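PDB 4Z3N: putative drug/sodium antiporter from Escherichia coli, which transports the genotoxin colibactin as a MATE-family membrane transporter, and probably works as an antiporter. Local coordinates for residues D285-T295 / V365-T376. Residues are numbered along the deposited sequence; the frame is centred on the assembly and turned at random.
Sequences DVNAMAAFTLT and VVAVSDYAVLQT
Tyr371, Val368 and Asn287 give up the most surface where the first turns of helices 286-322 and 366-379 cross, the axes of segments 286-295 and 366-376 inclined at -63° and 7.8 Å apart at their closest. The tyrosine ring lies over Ala288, whose CB sits 3.9 Å from the ring centroid in a CH-pi contact over one face. The edge of the same ring meets Asn287 CB and the carboxylate of Asp285, which is turned 78° from the ring plane. Asp285 caps its own helix through Asn287 N, while its OD2 lies 3.1 Å from Tyr371 OH. Val368 illustrates knobs-into-holes packing: it enters a hole formed by Asn287, Ala290, Ala291 and Leu294. With CG1 anti to the backbone N (chi1 166°), that methyl reaches Leu294 CD1 at 3.8 Å, and CG2 meets Ala290 CB and Asn287 OD1. Ala291 and Ala372, their CA atoms 4.6 Å apart, are small enough for the backbones to come close. Deeper along both helices, Gln375 NE2 donates to Thr295 OG1 over 2.7 Å, almost in the amide plane. Helix 250-284 packs against Ala288 and Phe292, and helix 432-453 against Tyr371 and Gln375, joining this crossing within the second MatE region to the surrounding membrane helices.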
loop_
_atom_site.group_PDB
_atom_site.type_symbol
_atom_site.label_atom_id
_atom_site.label_comp_id
_atom_site.label_asym_id
_atom_site.label_seq_id
_atom_site.Cartn_x
_atom_site.Cartn_y
_atom_site.Cartn_z
ATOM N N ASP A 285 -7.008 15.937 23.031
ATOM C CA ASP A 285 -7.355 14.938 24.036
ATOM C C ASP A 285 -6.637 13.593 23.812
ATOM O O ASP A 285 -6.826 12.924 22.800
ATOM C CB ASP A 285 -8.876 14.760 24.067
ATOM C CG ASP A 285 -9.341 13.808 25.147
ATOM O OD1 ASP A 285 -8.742 12.721 25.303
ATOM O OD2 ASP A 285 -10.329 14.145 25.836
ATOM N N VAL A 286 -5.870 13.186 24.807
ATOM C CA VAL A 286 -5.130 11.932 24.822
ATOM C C VAL A 286 -5.999 10.706 24.524
ATOM O O VAL A 286 -5.495 9.694 24.034
ATOM C CB VAL A 286 -4.437 11.763 26.220
ATOM C CG1 VAL A 286 -3.736 10.423 26.383
ATOM C CG2 VAL A 286 -3.467 12.898 26.442
ATOM N N ASN A 287 -7.294 10.781 24.844
ATOM C CA ASN A 287 -8.213 9.651 24.620
ATOM C C ASN A 287 -8.541 9.450 23.123
ATOM O O ASN A 287 -8.646 8.318 22.638
ATOM C CB ASN A 287 -9.513 9.841 25.411
ATOM C CG ASN A 287 -9.293 9.880 26.927
ATOM O OD1 ASN A 287 -8.859 8.896 27.528
ATOM N ND2 ASN A 287 -9.627 11.012 27.549
ATOM N N ALA A 288 -8.684 10.561 22.399
ATOM C CA ALA A 288 -8.884 10.528 20.954
ATOM C C ALA A 288 -7.699 9.854 20.251
ATOM O O ALA A 288 -7.864 9.163 19.235
ATOM C CB ALA A 288 -9.099 11.925 20.421
ATOM N N MET A 289 -6.503 10.042 20.802
ATOM C CA MET A 289 -5.328 9.388 20.248
ATOM C C MET A 289 -5.389 7.886 20.505
ATOM O O MET A 289 -5.020 7.096 19.637
ATOM C CB MET A 289 -4.043 9.984 20.824
ATOM C CG MET A 289 -2.781 9.341 20.278
ATOM S SD MET A 289 -2.573 9.598 18.498
ATOM C CE MET A 289 -2.575 7.907 17.915
ATOM N N ALA A 290 -5.869 7.494 21.687
ATOM C CA ALA A 290 -6.124 6.086 21.973
ATOM C C ALA A 290 -7.259 5.511 21.097
ATOM O O ALA A 290 -7.177 4.361 20.639
ATOM C CB ALA A 290 -6.439 5.894 23.442
ATOM N N ALA A 291 -8.307 6.305 20.864
ATOM C CA ALA A 291 -9.414 5.880 19.990
ATOM C C ALA A 291 -8.925 5.507 18.578
ATOM O O ALA A 291 -9.237 4.434 18.059
ATOM C CB ALA A 291 -10.479 6.968 19.909
ATOM N N PHE A 292 -8.153 6.405 17.976
ATOM C CA PHE A 292 -7.552 6.196 16.665
ATOM C C PHE A 292 -6.715 4.925 16.611
ATOM O O PHE A 292 -6.699 4.238 15.600
ATOM C CB PHE A 292 -6.695 7.412 16.300
ATOM C CG PHE A 292 -6.111 7.375 14.924
ATOM C CD1 PHE A 292 -6.785 6.780 13.878
ATOM C CD2 PHE A 292 -4.882 7.968 14.674
ATOM C CE1 PHE A 292 -6.238 6.770 12.598
ATOM C CE2 PHE A 292 -4.326 7.959 13.404
ATOM C CZ PHE A 292 -5.004 7.357 12.365
ATOM N N THR A 293 -6.017 4.614 17.697
ATOM C CA THR A 293 -5.224 3.389 17.742
ATOM C C THR A 293 -6.128 2.158 17.593
ATOM O O THR A 293 -5.725 1.143 17.039
ATOM C CB THR A 293 -4.400 3.271 19.056
ATOM O OG1 THR A 293 -3.491 4.374 19.168
ATOM C CG2 THR A 293 -3.606 1.985 19.061
ATOM N N LEU A 294 -7.359 2.256 18.085
ATOM C CA LEU A 294 -8.314 1.165 17.965
ATOM C C LEU A 294 -8.955 1.105 16.561
ATOM O O LEU A 294 -9.083 0.025 15.975
ATOM C CB LEU A 294 -9.395 1.293 19.041
ATOM C CG LEU A 294 -9.002 1.060 20.509
ATOM C CD1 LEU A 294 -10.194 1.310 21.409
ATOM C CD2 LEU A 294 -8.475 -0.345 20.746
ATOM N N THR A 295 -9.332 2.261 16.014
ATOM C CA THR A 295 -10.041 2.289 14.737
ATOM C C THR A 295 -9.147 1.926 13.555
ATOM O O THR A 295 -9.607 1.341 12.574
ATOM C CB THR A 295 -10.666 3.669 14.466
ATOM O OG1 THR A 295 -9.642 4.626 14.169
ATOM C CG2 THR A 295 -11.467 4.126 15.645
ATOM N N VAL A 365 -12.418 2.348 29.004
ATOM C CA VAL A 365 -12.441 3.806 29.181
ATOM C C VAL A 365 -13.443 4.398 28.185
ATOM O O VAL A 365 -13.257 4.288 26.961
ATOM C CB VAL A 365 -11.037 4.426 28.972
ATOM C CG1 VAL A 365 -11.042 5.898 29.312
ATOM C CG2 VAL A 365 -10.004 3.689 29.799
ATOM N N VAL A 366 -14.505 5.020 28.685
ATOM C CA VAL A 366 -15.645 5.277 27.805
ATOM C C VAL A 366 -15.421 6.508 26.940
ATOM O O VAL A 366 -16.024 6.648 25.877
ATOM C CB VAL A 366 -16.957 5.413 28.596
ATOM C CG1 VAL A 366 -16.992 4.367 29.681
ATOM C CG2 VAL A 366 -17.098 6.796 29.178
ATOM N N ALA A 367 -14.544 7.393 27.390
ATOM C CA ALA A 367 -14.118 8.500 26.552
ATOM C C ALA A 367 -13.402 7.950 25.308
ATOM O O ALA A 367 -13.540 8.507 24.214
ATOM C CB ALA A 367 -13.214 9.444 27.323
ATOM N N VAL A 368 -12.651 6.860 25.473
ATOM C CA VAL A 368 -11.939 6.281 24.347
ATOM C C VAL A 368 -12.877 5.583 23.354
ATOM O O VAL A 368 -12.690 5.706 22.145
ATOM C CB VAL A 368 -10.854 5.295 24.803
ATOM C CG1 VAL A 368 -10.357 4.440 23.614
ATOM C CG2 VAL A 368 -9.707 6.058 25.431
ATOM N N SER A 369 -13.886 4.873 23.844
ATOM C CA SER A 369 -14.825 4.221 22.938
ATOM C C SER A 369 -15.826 5.247 22.386
ATOM O O SER A 369 -16.402 5.053 21.318
ATOM C CB SER A 369 -15.556 3.066 23.633
ATOM O OG SER A 369 -16.765 3.526 24.211
ATOM N N ASP A 370 -16.020 6.351 23.097
ATOM C CA ASP A 370 -16.859 7.425 22.567
ATOM C C ASP A 370 -16.186 8.158 21.411
ATOM O O ASP A 370 -16.816 8.465 20.398
ATOM C CB ASP A 370 -17.227 8.425 23.663
ATOM C CG ASP A 370 -18.413 7.975 24.474
ATOM O OD1 ASP A 370 -19.015 6.930 24.124
ATOM O OD2 ASP A 370 -18.752 8.669 25.453
ATOM N N TYR A 371 -14.901 8.445 21.572
ATOM C CA TYR A 371 -14.151 9.126 20.535
ATOM C C TYR A 371 -14.070 8.265 19.280
ATOM O O TYR A 371 -14.175 8.767 18.157
ATOM C CB TYR A 371 -12.753 9.459 21.031
ATOM C CG TYR A 371 -12.634 10.809 21.681
ATOM C CD1 TYR A 371 -13.257 11.920 21.140
ATOM C CD2 TYR A 371 -11.877 10.979 22.841
ATOM C CE1 TYR A 371 -13.138 13.168 21.740
ATOM C CE2 TYR A 371 -11.745 12.225 23.444
ATOM C CZ TYR A 371 -12.382 13.314 22.892
ATOM O OH TYR A 371 -12.264 14.558 23.481
ATOM N N ALA A 372 -13.883 6.964 19.478
ATOM C CA ALA A 372 -13.766 6.043 18.366
ATOM C C ALA A 372 -15.084 5.954 17.600
ATOM O O ALA A 372 -15.090 5.782 16.376
ATOM C CB ALA A 372 -13.335 4.681 18.855
ATOM N N VAL A 373 -16.195 6.080 18.320
ATOM C CA VAL A 373 -17.514 6.038 17.705
ATOM C C VAL A 373 -17.822 7.357 16.997
ATOM O O VAL A 373 -18.376 7.366 15.887
ATOM C CB VAL A 373 -18.627 5.713 18.754
ATOM C CG1 VAL A 373 -20.046 5.915 18.170
ATOM C CG2 VAL A 373 -18.455 4.284 19.283
ATOM N N LEU A 374 -17.441 8.469 17.621
ATOM C CA LEU A 374 -17.676 9.794 17.026
ATOM C C LEU A 374 -16.838 10.012 15.752
ATOM O O LEU A 374 -17.293 10.657 14.808
ATOM C CB LEU A 374 -17.395 10.905 18.055
ATOM C CG LEU A 374 -17.630 12.327 17.545
ATOM C CD1 LEU A 374 -19.063 12.570 17.170
ATOM C CD2 LEU A 374 -17.171 13.364 18.563
ATOM N N GLN A 375 -15.623 9.462 15.750
ATOM C CA GLN A 375 -14.696 9.547 14.626
ATOM C C GLN A 375 -15.254 8.779 13.431
ATOM O O GLN A 375 -15.315 9.285 12.293
ATOM C CB GLN A 375 -13.324 8.978 15.015
ATOM C CG GLN A 375 -12.309 8.996 13.900
ATOM C CD GLN A 375 -11.031 8.232 14.200
ATOM O OE1 GLN A 375 -10.028 8.818 14.612
ATOM N NE2 GLN A 375 -11.046 6.924 13.952
ATOM N N THR A 376 -15.668 7.545 13.710
ATOM C CA THR A 376 -16.239 6.692 12.695
ATOM C C THR A 376 -17.511 7.312 12.129
ATOM O O THR A 376 -17.701 7.359 10.908
ATOM C CB THR A 376 -16.537 5.300 13.248
ATOM O OG1 THR A 376 -15.312 4.688 13.689
ATOM C CG2 THR A 376 -17.207 4.425 12.169
#